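Local coordinates for molybdenum-binding-protein (Azotobacter vinelandii, PDB 1H9M) that binds molybdate in the cytoplasm, holding the oxyanions in sites between subunits of a trimer, and probably serves in molybdenum homeostasis, at residues K13-S17 against A53-V58; L38-V42 against A136-L141; A64-L69 against I110-V114; L68-D72 against E121-K125; S79-T85 against A130-A136. All blocks are in the same frame, centred on the assembly; numbering follows the deposited sequence. Where two conformers were deposited one is given.

Contact 1: residues K13-S17 against A53-V58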
# COMPACT_ATOMS: atom_id res chain seq x y z
N LYS A 13 -2.81 1.83 -19.86
CA LYS A 13 -2.05 2.72 -20.73
C LYS A 13 -2.62 4.12 -20.76
O LYS A 13 -3.82 4.36 -20.70
CB LYS A 13 -2.03 2.15 -22.16
CG LYS A 13 -1.21 0.88 -22.30
CD LYS A 13 -1.27 0.32 -23.71
CE LYS A 13 -0.83 -1.13 -23.80
NZ LYS A 13 -1.05 -1.68 -25.17
N GLY A 14 -1.71 5.10 -20.80
CA GLY A 14 -2.17 6.48 -20.84
C GLY A 14 -1.10 7.47 -21.20
O GLY A 14 0.01 7.11 -21.58
N THR A 15 -1.45 8.75 -21.09
CA THR A 15 -0.51 9.83 -21.37
C THR A 15 -0.49 10.86 -20.23
O THR A 15 -1.57 11.20 -19.70
CB THR A 15 -0.74 10.69 -22.64
OG1 THR A 15 -2.10 11.15 -22.54
CG2 THR A 15 -0.66 9.80 -23.88
N VAL A 16 0.70 11.31 -19.93
CA VAL A 16 0.87 12.33 -18.91
C VAL A 16 0.14 13.59 -19.36
O VAL A 16 0.38 14.06 -20.49
CB VAL A 16 2.34 12.63 -18.57
CG1 VAL A 16 2.40 13.75 -17.55
CG2 VAL A 16 3.05 11.39 -18.01
N SER A 17 -0.73 14.13 -18.52
CA SER A 17 -1.36 15.40 -18.90
C SER A 17 -0.76 16.56 -18.14
O SER A 17 -0.83 17.74 -18.55
CB SER A 17 -2.86 15.26 -18.67
OG SER A 17 -3.06 14.93 -17.31
N ALA A 53 6.99 14.00 -18.57
CA ALA A 53 6.55 15.33 -18.99
C ALA A 53 5.19 15.21 -19.65
O ALA A 53 4.78 14.13 -20.11
CB ALA A 53 7.53 15.88 -20.04
N ALA A 54 4.49 16.35 -19.73
CA ALA A 54 3.21 16.35 -20.41
C ALA A 54 3.36 15.73 -21.80
O ALA A 54 4.26 16.09 -22.55
CB ALA A 54 2.67 17.76 -20.52
N GLY A 55 2.43 14.88 -22.21
CA GLY A 55 2.41 14.13 -23.43
C GLY A 55 3.16 12.82 -23.47
O GLY A 55 2.88 12.01 -24.37
N LYS A 56 3.93 12.49 -22.45
CA LYS A 56 4.66 11.22 -22.47
C LYS A 56 3.73 10.02 -22.33
O LYS A 56 2.83 10.06 -21.43
CB LYS A 56 5.69 11.17 -21.30
CG LYS A 56 6.48 9.87 -21.40
CD LYS A 56 7.84 9.95 -20.73
CE LYS A 56 8.88 9.26 -21.61
NZ LYS A 56 10.22 9.18 -20.96
N GLU A 57 3.91 8.99 -23.20
CA GLU A 57 3.00 7.82 -22.99
C GLU A 57 3.65 6.98 -21.86
O GLU A 57 4.88 6.70 -21.73
CB GLU A 57 2.48 7.19 -24.24
CG GLU A 57 2.60 8.00 -25.53
CD GLU A 57 2.90 7.08 -26.70
OE1 GLU A 57 3.86 6.30 -26.57
OE2 GLU A 57 2.17 7.14 -27.71
N VAL A 58 2.70 6.54 -21.00
CA VAL A 58 3.10 5.76 -19.83
C VAL A 58 2.08 4.66 -19.55
O VAL A 58 1.02 4.53 -20.18
CB VAL A 58 3.08 6.62 -18.54
CG1 VAL A 58 4.16 7.73 -18.69
CG2 VAL A 58 1.72 7.27 -18.36
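An antiparallel ladder that runs out into a type II turn joins K13-S17 to A53-V58, with G14 lying across from V58 and T15 from E57. G14 and V58 form the hydrogen-bonded pair: V58 N gives to G14 O at 2.8 Å, almost straight at 176°, and G14 N gives to V58 O. Beyond the non-hydrogen-bonded pair of T15 and E57 the ladder pattern stops, yet V16 still bonds twice, its N to K56 O at 2.9 Å and its O receiving G55 N at 2.8 Å. The turn A53-K56 is closed by K56 N on A53 O, and the positive phi of G55 (85°) fits its third position. These bonds join two neighbouring inner strands, 10-21 and 57-62, of a five-stranded antiparallel sheet; both segments fall in the first TOBE region, a family of the OB clan. V16 lies against the start of the turn. With CG1 anti to the backbone N (chi1 177°), that methyl is 3.5 Å from A53 O and CB 3.3 Å from the same oxygen; CG2 lies near V58 CG1 in the conformer given. An alanine in place of V16 would keep CB by A53 O but probably lose the CG1 contact with that oxygen and, less certainly, leave V58 CG1 without CG2. T15 CG2, in the conformer given, lies beside E57 CB and CG, the two side chains crossing at a slant.

Contact 2: residues L38-V42 against A136-L141. With MOO (molybdate ion), chain F; MOO (molybdate ion), chain B.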
# COMPACT_ATOMS: atom_id res chain seq x y z
N LEU A 38 -6.12 9.63 -13.99
CA LEU A 38 -5.52 9.11 -12.74
C LEU A 38 -4.53 10.11 -12.20
O LEU A 38 -3.98 10.96 -12.90
CB LEU A 38 -4.77 7.82 -13.04
CG LEU A 38 -5.45 6.47 -13.19
CD1 LEU A 38 -4.34 5.43 -13.35
CD2 LEU A 38 -6.35 6.09 -12.03
N ALA A 39 -4.31 10.11 -10.84
CA ALA A 39 -3.14 10.86 -10.38
C ALA A 39 -2.17 9.85 -9.68
O ALA A 39 -2.72 9.02 -8.95
CB ALA A 39 -3.58 11.93 -9.39
N ALA A 40 -0.90 10.07 -9.85
CA ALA A 40 0.06 9.24 -9.17
C ALA A 40 1.09 10.08 -8.45
O ALA A 40 1.38 11.20 -8.86
CB ALA A 40 0.81 8.29 -10.07
N VAL A 41 1.55 9.60 -7.29
CA VAL A 41 2.68 10.23 -6.62
C VAL A 41 3.77 8.99 -6.58
O VAL A 41 3.78 8.41 -6.16
CB VAL A 41 2.37 10.57 -5.16
CG1 VAL A 41 3.58 11.24 -4.49
CG2 VAL A 41 1.30 11.70 -5.16
N VAL A 42 4.94 9.79 -7.24
CA VAL A 42 6.16 8.91 -7.32
C VAL A 42 7.34 9.77 -6.80
O VAL A 42 7.16 10.99 -6.65
CB VAL A 42 6.50 8.55 -8.80
CG1 VAL A 42 5.42 7.56 -9.22
CG2 VAL A 42 6.61 9.72 -9.79
N ALA A 136 -3.38 7.98 -4.64
CA ALA A 136 -2.35 8.38 -5.59
C ALA A 136 -0.98 7.78 -5.30
O ALA A 136 -0.20 7.47 -6.22
CB ALA A 136 -2.13 9.90 -5.73
N SER A 137 -0.67 7.55 -4.03
CA SER A 137 0.62 6.99 -3.66
C SER A 137 0.71 5.49 -3.89
O SER A 137 1.81 4.93 -3.64
CB SER A 137 0.92 7.37 -2.19
OG SER A 137 -0.13 6.89 -1.38
N ASN A 138 -0.34 4.86 -4.38
CA ASN A 138 -0.31 3.41 -4.64
C ASN A 138 -0.28 3.14 -6.16
O ASN A 138 -0.86 2.18 -6.64
CB ASN A 138 -1.55 2.75 -4.09
CG ASN A 138 -1.48 2.78 -2.55
OD1 ASN A 138 -2.56 2.97 -1.98
ND2 ASN A 138 -0.28 2.62 -2.01
N VAL A 139 0.15 4.16 -6.93
CA VAL A 139 0.25 3.92 -8.37
C VAL A 139 1.68 3.91 -8.86
O VAL A 139 2.38 4.95 -8.66
CB VAL A 139 -0.54 4.98 -9.13
CG1 VAL A 139 -0.49 4.73 -10.67
CG2 VAL A 139 -2.02 5.02 -8.70
N ILE A 140 2.11 2.83 -9.47
CA ILE A 140 3.47 2.80 -10.04
C ILE A 140 3.33 3.22 -11.50
O ILE A 140 2.36 2.93 -12.19
CB ILE A 140 4.00 1.38 -9.90
CG1 ILE A 140 4.38 1.12 -8.44
CG2 ILE A 140 5.23 1.21 -10.83
CD1 ILE A 140 4.56 -0.42 -8.19
N LEU A 141 4.35 4.02 -11.98
CA LEU A 141 4.22 4.36 -13.41
C LEU A 141 5.35 3.66 -14.15
O LEU A 141 6.41 3.31 -13.64
CB LEU A 141 4.54 5.86 -13.58
CG LEU A 141 3.43 6.71 -12.93
CD1 LEU A 141 3.80 8.23 -13.15
CD2 LEU A 141 2.04 6.39 -13.40
MO MOO F . 8.30 5.29 -6.64
O1 MOO F . 9.20 4.01 -5.88
O2 MOO F . 7.04 4.77 -7.79
O3 MOO F . 7.33 6.11 -5.37
O4 MOO F . 9.32 6.62 -7.28
MO MOO B . -4.46 10.84 -1.92
O1 MOO B . -4.83 10.02 -3.41
O2 MOO B . -5.30 10.23 -0.47
O3 MOO B . -2.73 10.50 -1.52
O4 MOO B . -4.48 12.63 -2.04
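V41 N approaches A136 O from above the carbonyl plane, 62° out of it, and is the single hydrogen-bond donor between L38-V42 and A136-L141. The bond is 3.0 Å long, but the C=O...N angle is only 117°, far from the open angle usual in a sheet. A40 CA also faces A136 O, and A136 CA faces A39 O, so close backbone approaches surround this one bond. A136 CB settles against A39 O at 3.4 Å and meets V41 CG2 at 3.9 Å. The segment A136-L141 leads from strand 129-134 of one sheet to strand 140-143 of the other. Strands 37-43 and 140-143 are the two outermost of their sheet within this chain, and they meet here through side chains, consistent with the closed barrel of the OB fold. V139 and L141 pack on A40, and L141 also on V42. A40 CB touches both larger side chains, 3.7 Å from V139 CB and 4.0 Å from L141 CD2. V139 keeps CG1 anti to its own N (chi1 -178°), which places that methyl also beside A40 CB. The two ends of the contact lead to different molybdate ions. A136 N donates to O1 of one at 2.8 Å, while V42 CG1 lies 3.5 Å from O2 of another, an ion also bonded by K135 NZ of the second subunit.

Contact 3: residues A64-L69 against I110-V114. With MOO (molybdate ion), chain E; MOO (molybdate ion), chain C.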
# COMPACT_ATOMS: atom_id res chain seq x y z
N ALA A 64 -3.81 -5.55 -7.18
CA ALA A 64 -5.20 -5.77 -6.72
C ALA A 64 -5.48 -5.44 -5.28
O ALA A 64 -6.46 -4.72 -4.98
CB ALA A 64 -5.69 -7.18 -7.03
N PRO A 65 -4.67 -5.78 -4.29
CA PRO A 65 -4.89 -5.37 -2.92
C PRO A 65 -4.75 -3.92 -2.62
O PRO A 65 -5.10 -3.44 -1.48
CB PRO A 65 -3.91 -6.18 -2.03
CG PRO A 65 -2.90 -6.57 -3.04
CD PRO A 65 -3.51 -6.75 -4.42
N TRP A 66 -4.36 -3.03 -3.55
CA TRP A 66 -4.31 -1.64 -3.36
C TRP A 66 -5.61 -0.91 -3.84
O TRP A 66 -5.78 0.26 -3.59
CB TRP A 66 -3.12 -1.12 -4.15
CG TRP A 66 -1.79 -1.81 -3.87
CD1 TRP A 66 -1.48 -2.79 -2.93
CD2 TRP A 66 -0.56 -1.54 -4.55
NE1 TRP A 66 -0.14 -3.14 -3.02
CE2 TRP A 66 0.46 -2.35 -4.02
CE3 TRP A 66 -0.28 -0.71 -5.64
CZ2 TRP A 66 1.76 -2.34 -4.54
CZ3 TRP A 66 1.01 -0.68 -6.10
CH2 TRP A 66 2.06 -1.49 -5.58
N VAL A 67 -6.55 -1.70 -4.37
CA VAL A 67 -7.80 -1.04 -4.89
C VAL A 67 -8.95 -1.22 -3.94
O VAL A 67 -9.23 -2.40 -3.60
CB VAL A 67 -8.12 -1.69 -6.28
CG1 VAL A 67 -9.39 -1.04 -6.83
CG2 VAL A 67 -6.93 -1.55 -7.25
N LEU A 68 -9.53 -0.10 -3.50
CA LEU A 68 -10.71 -0.29 -2.64
C LEU A 68 -11.96 -0.31 -3.60
O LEU A 68 -11.84 0.19 -4.70
CB LEU A 68 -10.88 0.93 -1.79
CG LEU A 68 -9.82 1.09 -0.69
CD1 LEU A 68 -8.47 1.48 -1.25
CD2 LEU A 68 -10.31 2.25 0.20
N LEU A 69 -13.03 -0.89 -3.09
CA LEU A 69 -14.29 -0.82 -3.86
C LEU A 69 -15.34 -0.02 -3.10
O LEU A 69 -15.42 -0.17 -1.88
CB LEU A 69 -14.88 -2.19 -4.19
CG LEU A 69 -13.98 -3.00 -5.17
CD1 LEU A 69 -14.58 -4.44 -5.24
CD2 LEU A 69 -13.93 -2.42 -6.55
N ILE A 110 -10.80 -3.33 -14.15
CA ILE A 110 -9.87 -3.07 -13.02
C ILE A 110 -10.14 -4.16 -12.00
O ILE A 110 -11.31 -4.51 -11.86
CB ILE A 110 -10.04 -1.69 -12.37
CG1 ILE A 110 -9.14 -1.53 -11.12
CG2 ILE A 110 -11.46 -1.44 -11.96
CD1 ILE A 110 -8.67 -0.12 -10.80
N THR A 111 -9.11 -4.79 -11.42
CA THR A 111 -9.36 -5.87 -10.49
C THR A 111 -8.95 -5.39 -9.09
O THR A 111 -7.89 -4.79 -8.91
CB THR A 111 -8.50 -7.05 -10.93
OG1 THR A 111 -8.92 -7.43 -12.28
CG2 THR A 111 -8.64 -8.26 -10.02
N SER A 112 -9.75 -5.81 -8.14
CA SER A 112 -9.49 -5.45 -6.73
C SER A 112 -9.51 -6.72 -5.90
O SER A 112 -10.21 -7.71 -6.25
CB SER A 112 -10.61 -4.50 -6.24
OG SER A 112 -10.63 -4.46 -4.84
N MET A 113 -8.70 -6.83 -4.85
CA MET A 113 -8.74 -7.94 -3.91
C MET A 113 -9.39 -7.40 -2.62
O MET A 113 -8.77 -6.48 -2.11
CB MET A 113 -7.38 -8.56 -3.66
CG MET A 113 -7.35 -9.79 -2.74
SD MET A 113 -8.07 -11.22 -3.53
CE MET A 113 -6.88 -11.65 -4.78
N VAL A 114 -10.55 -7.87 -2.21
CA VAL A 114 -11.15 -7.40 -0.96
C VAL A 114 -11.54 -8.61 -0.08
O VAL A 114 -11.39 -9.78 -0.52
CB VAL A 114 -12.41 -6.57 -1.24
CG1 VAL A 114 -12.22 -5.32 -2.09
CG2 VAL A 114 -13.41 -7.46 -1.99
MO MOO E . -10.75 -4.59 2.28
O1 MOO E . -9.39 -5.56 1.65
O2 MOO E . -10.32 -3.83 3.86
O3 MOO E . -11.10 -3.40 1.00
O4 MOO E . -12.09 -5.78 2.45
MO MOO C . -1.26 -8.94 -7.76
O1 MOO C . -1.60 -9.11 -6.02
O2 MOO C . -2.28 -7.65 -8.50
O3 MOO C . 0.49 -8.60 -7.84
O4 MOO C . -1.64 -10.57 -8.44
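S112 OG stands anti to its backbone N (chi1 163°), a setting that carries the hydroxyl across to V67 O, to which it donates at 2.8 Å from 46° above the carbonyl plane. V67 in turn has CG1 anti to its N, and this methyl lies on S112 CB at 3.7 Å and reaches I110 CD1 at 4.1 Å, the two side chains meeting tip to tip. The second bond between A64-L69 and I110-V114 is M113 N to A64 O, 3.1 Å, with the donor standing 78° out of the carbonyl plane. V67 N reaches the same oxygen from the opposite face, closing the short 3-10 segment 64-66, so A64 O is gripped by two amides. Beyond S112, L69 lays CG and CD2 beside the serine CB, and its CD1 meets V114 CG1 at 4.0 Å, the two side chains crossing near a right angle. Strands 68-70 and 109-115 are the outermost strands of the second sheet within this chain, and the contact brings them together, consistent with barrel closure. Molybdate ions lie at both ends: A64 N donates to O2 of one in a straight bond of 2.9 Å, and V114 CA is 3.6 Å from O1 of the other. The buried S112 hydroxyl and A64 O each have partners within the contact; separately, the A64 N-H is directed straight at its molybdate, which suggests that the turn helps to place it.

Contact 4: residues L68-D72 against E121-K125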
# COMPACT_ATOMS: atom_id res chain seq x y z
N LEU A 68 -9.53 -0.10 -3.50
CA LEU A 68 -10.71 -0.29 -2.64
C LEU A 68 -11.96 -0.31 -3.60
O LEU A 68 -11.84 0.19 -4.70
CB LEU A 68 -10.88 0.93 -1.79
CG LEU A 68 -9.82 1.09 -0.69
CD1 LEU A 68 -8.47 1.48 -1.25
CD2 LEU A 68 -10.31 2.25 0.20
N LEU A 69 -13.03 -0.89 -3.09
CA LEU A 69 -14.29 -0.82 -3.86
C LEU A 69 -15.34 -0.02 -3.10
O LEU A 69 -15.42 -0.17 -1.88
CB LEU A 69 -14.88 -2.19 -4.19
CG LEU A 69 -13.98 -3.00 -5.17
CD1 LEU A 69 -14.58 -4.44 -5.24
CD2 LEU A 69 -13.93 -2.42 -6.55
N MET A 70 -16.10 0.82 -3.79
CA MET A 70 -17.11 1.56 -3.02
C MET A 70 -18.47 1.48 -3.77
O MET A 70 -18.39 1.57 -4.98
CB MET A 70 -16.63 2.99 -2.77
CG MET A 70 -17.66 3.96 -2.16
SD MET A 70 -16.83 5.56 -1.90
CE MET A 70 -16.53 6.08 -3.51
N THR A 71 -19.52 1.20 -3.00
CA THR A 71 -20.80 1.21 -3.76
C THR A 71 -21.66 2.41 -3.41
O THR A 71 -22.67 2.63 -4.07
CB THR A 71 -21.63 -0.07 -3.56
OG1 THR A 71 -21.82 -0.28 -2.17
CG2 THR A 71 -20.91 -1.25 -4.19
N ASP A 72 -21.35 3.06 -2.30
CA ASP A 72 -22.13 4.24 -1.88
C ASP A 72 -21.22 5.12 -1.04
O ASP A 72 -20.84 4.72 0.06
CB ASP A 72 -23.34 3.80 -1.07
CG ASP A 72 -24.20 4.94 -0.55
OD1 ASP A 72 -24.10 6.06 -1.09
OD2 ASP A 72 -24.97 4.67 0.41
N GLU A 121 -21.27 -7.44 2.33
CA GLU A 121 -21.72 -6.14 2.80
C GLU A 121 -22.00 -5.12 1.72
O GLU A 121 -22.97 -4.33 1.86
CB GLU A 121 -20.72 -5.63 3.84
N LEU A 122 -21.24 -5.06 0.62
CA LEU A 122 -21.52 -4.09 -0.43
C LEU A 122 -22.57 -4.67 -1.41
O LEU A 122 -22.82 -3.97 -2.39
CB LEU A 122 -20.27 -3.64 -1.18
CG LEU A 122 -19.13 -2.97 -0.38
CD1 LEU A 122 -18.07 -2.43 -1.35
CD2 LEU A 122 -19.63 -1.85 0.50
N GLY A 123 -22.90 -5.95 -1.35
CA GLY A 123 -23.77 -6.56 -2.34
C GLY A 123 -23.15 -6.67 -3.72
O GLY A 123 -23.84 -6.65 -4.77
N LEU A 124 -21.83 -6.88 -3.81
CA LEU A 124 -21.19 -7.04 -5.10
C LEU A 124 -21.61 -8.38 -5.68
O LEU A 124 -21.66 -9.41 -5.03
CB LEU A 124 -19.65 -6.96 -5.03
CG LEU A 124 -19.14 -5.69 -4.34
CD1 LEU A 124 -17.67 -5.81 -3.95
CD2 LEU A 124 -19.35 -4.51 -5.29
N LYS A 125 -21.91 -8.36 -6.96
CA LYS A 125 -22.27 -9.50 -7.79
C LYS A 125 -22.21 -8.99 -9.23
O LYS A 125 -22.27 -7.77 -9.37
CB LYS A 125 -23.69 -9.97 -7.48
CG LYS A 125 -24.75 -9.05 -8.06
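T71 and L122 slant across one another, the threonine presenting both branches to the leucine. T71 OG1 is 3.8 Å from L122 CD2 and lies as close to L122 CB, with L122 O at a similar, non-bonding distance. The other branch, T71 CG2, runs anti to the carbonyl carbon (OG1 chi1 54°), which puts it beside L124 CD2, 3.8 Å away, while it also lies near L122 O. Those two side chains are again oblique. L124 divides its methyls between two partners: CD2 goes to T71, whereas CD1 points to L69 CD1, 3.6 Å away, again at a slant. L122 CD1 in turn reaches past the side chain of L69 to its backbone, ending 3.5 Å from L69 O. T71 thus sits at one end of a small apolar patch with L69 at the other, and the two leucines bridge them. G123, whose positive phi (69°) belongs to a Schellman motif closing helix 116-121, probably helps to bend L122-L124 in a way that lets both leucines face the strand. A130 also touches T71 and L124, and I6 of the third subunit packs on L122. Replacing T71 by a glycine would probably leave L124 CD2 without its methyl neighbour and open a gap beside L122 CB. Between these segments the contact consists of van der Waals approaches, mostly of hydrocarbon, so the join of the helix end to the chain at L69-T71 probably depends on close fit more than on directed bonds.

Contact 5: residues S79-T85 against A130-A136. With MOO (molybdate ion), chain B.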
# COMPACT_ATOMS: atom_id res chain seq x y z
N SER A 79 -9.98 11.65 -0.06
CA SER A 79 -8.70 12.19 -0.54
C SER A 79 -8.07 11.34 -1.67
O SER A 79 -7.18 11.71 -2.47
CB SER A 79 -7.59 12.17 0.52
OG SER A 79 -7.35 10.83 1.06
N ALA A 80 -8.57 10.08 -1.72
CA ALA A 80 -8.03 9.21 -2.78
C ALA A 80 -8.37 9.81 -4.14
O ALA A 80 -9.53 10.05 -4.50
CB ALA A 80 -8.70 7.82 -2.65
N ARG A 81 -7.33 10.11 -4.89
CA ARG A 81 -7.51 10.90 -6.13
C ARG A 81 -8.16 10.13 -7.28
O ARG A 81 -8.54 10.77 -8.29
CB ARG A 81 -6.16 11.39 -6.60
CG ARG A 81 -5.45 12.40 -5.66
CD ARG A 81 -6.25 13.72 -5.77
NE ARG A 81 -6.00 14.37 -7.06
CZ ARG A 81 -4.85 15.02 -7.28
NH1 ARG A 81 -3.87 15.17 -6.37
NH2 ARG A 81 -4.62 15.52 -8.50
N ASN A 82 -8.15 8.81 -7.26
CA ASN A 82 -8.51 7.95 -8.38
C ASN A 82 -9.81 7.23 -8.05
O ASN A 82 -9.91 6.44 -7.11
CB ASN A 82 -7.41 6.91 -8.68
CG ASN A 82 -6.12 7.67 -8.97
OD1 ASN A 82 -6.20 8.60 -9.78
ND2 ASN A 82 -5.05 7.43 -8.24
N ILE A 83 -10.92 7.68 -8.71
CA ILE A 83 -12.20 7.01 -8.44
C ILE A 83 -12.76 6.62 -9.83
O ILE A 83 -12.80 7.44 -10.77
CB ILE A 83 -13.18 7.80 -7.59
CG1 ILE A 83 -12.60 8.17 -6.20
CG2 ILE A 83 -14.49 7.01 -7.42
CD1 ILE A 83 -13.38 9.15 -5.37
N LEU A 84 -12.85 5.32 -10.11
CA LEU A 84 -13.15 4.83 -11.46
C LEU A 84 -14.43 4.02 -11.34
O LEU A 84 -14.49 3.08 -10.57
CB LEU A 84 -12.00 3.99 -12.02
CG LEU A 84 -10.62 4.63 -12.13
CD1 LEU A 84 -9.58 3.67 -12.70
CD2 LEU A 84 -10.68 5.87 -13.01
N THR A 85 -15.52 4.46 -11.99
CA THR A 85 -16.81 3.83 -11.78
C THR A 85 -17.23 2.92 -12.93
O THR A 85 -16.87 3.10 -14.09
CB THR A 85 -17.88 4.90 -11.49
OG1 THR A 85 -17.43 5.67 -10.36
CG2 THR A 85 -19.23 4.30 -11.15
N ALA A 130 -20.27 -0.23 -9.14
CA ALA A 130 -19.31 0.01 -8.01
C ALA A 130 -18.17 0.85 -8.54
O ALA A 130 -17.99 1.00 -9.73
CB ALA A 130 -18.77 -1.33 -7.51
N SER A 131 -17.46 1.53 -7.61
CA SER A 131 -16.31 2.34 -8.03
C SER A 131 -15.00 1.76 -7.40
O SER A 131 -15.10 1.30 -6.27
CB SER A 131 -16.42 3.75 -7.47
OG SER A 131 -17.60 4.41 -7.99
N ALA A 132 -13.97 1.87 -8.24
CA ALA A 132 -12.64 1.41 -7.72
C ALA A 132 -12.01 2.69 -7.19
O ALA A 132 -12.04 3.70 -7.87
CB ALA A 132 -11.82 0.85 -8.85
N VAL A 133 -11.44 2.60 -5.99
CA VAL A 133 -10.81 3.78 -5.35
C VAL A 133 -9.34 3.49 -5.12
O VAL A 133 -9.04 2.47 -4.51
CB VAL A 133 -11.51 4.08 -4.01
CG1 VAL A 133 -10.80 5.20 -3.28
CG2 VAL A 133 -12.98 4.45 -4.23
N ILE A 134 -8.46 4.36 -5.66
CA ILE A 134 -7.00 4.09 -5.52
C ILE A 134 -6.30 5.37 -5.11
O ILE A 134 -6.48 6.46 -5.64
CB ILE A 134 -6.42 3.67 -6.87
CG1 ILE A 134 -7.23 2.53 -7.51
CG2 ILE A 134 -4.95 3.23 -6.75
CD1 ILE A 134 -6.91 2.27 -8.96
N LYS A 135 -5.61 5.28 -3.94
CA LYS A 135 -4.83 6.42 -3.46
C LYS A 135 -3.70 6.66 -4.44
O LYS A 135 -3.02 5.78 -4.97
CB LYS A 135 -4.24 5.94 -2.09
CG LYS A 135 -3.84 7.18 -1.26
CD LYS A 135 -3.44 6.77 0.17
CE LYS A 135 -2.59 7.90 0.75
NZ LYS A 135 -3.37 9.02 1.32
N ALA A 136 -3.38 7.98 -4.64
CA ALA A 136 -2.35 8.38 -5.59
C ALA A 136 -0.98 7.78 -5.30
O ALA A 136 -0.20 7.47 -6.22
CB ALA A 136 -2.13 9.90 -5.73
MO MOO B . -4.46 10.84 -1.92
O1 MOO B . -4.83 10.02 -3.41
O2 MOO B . -5.30 10.23 -0.47
O3 MOO B . -2.73 10.50 -1.52
O4 MOO B . -4.48 12.63 -2.04
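V133 gathers the apolar part of one face between S79-T85 and A130-A136: I83, its partner in the ladder, brings CG1 to 4.2 Å from V133 CG2, and A80 CB presses on V133 CG1 at 3.4 Å, tighter than usual for two carbons. I83 CG2 lies near S131 CB, while N82 CB and I134 CB meet at 3.8 Å on the other face. The backbone ladder runs antiparallel, the strand axes 160° apart. L84 and A132 bond both ways, L84 N lying in the plane of the A132 carbonyl and A132 N giving to L84 O at 2.7 Å. At the next hydrogen-bonded pair I134 N donates soundly to N82 O, but the return from N82 N is weak, as is the hydrogen bond from N82 ND2 to I134 O, while N82 OD1 accepts from A39 N. One polar end of the ladder is T85 OG1 with S131 OG, hydrogen-bonded at 2.7 Å. At the other end the loops S79-R81 and K135-A136 bind a molybdate. S79 OG, held between its backbone N and carbonyl carbon (chi1 56°), donates to O2 at 2.6 Å, and K135 NZ, in the conformer given, reaches that oxygen at 2.9 Å. R81 N gives to O1. T43 and S46 of the third subunit add further hydrogen bonds, making this an oxyanion site at a subunit interface, formed by loops at the end of a strand pair of the TOBE region.

In the fold
From the N terminus, contact 1 closes the first loop, bringing strand 57-62 back to strand 10-21. Contact 2 starts inside that loop at strand 37-43 and ends near the C terminus, so the two cross, and both belong to the first sheet. Contacts 3, 4 and 5 nest within the long loop of contact 2. Contacts 3 and 4 both use strand 68-70, running to strand 109-115 and then to the end of helix 116-121; contact 5 starts later and closes beyond them, crossing both. Contact 5 pairs neighbouring strands of the second sheet and shares A136 with contact 2, while W66 touches N138 and I140, joining contacts 3 and 2.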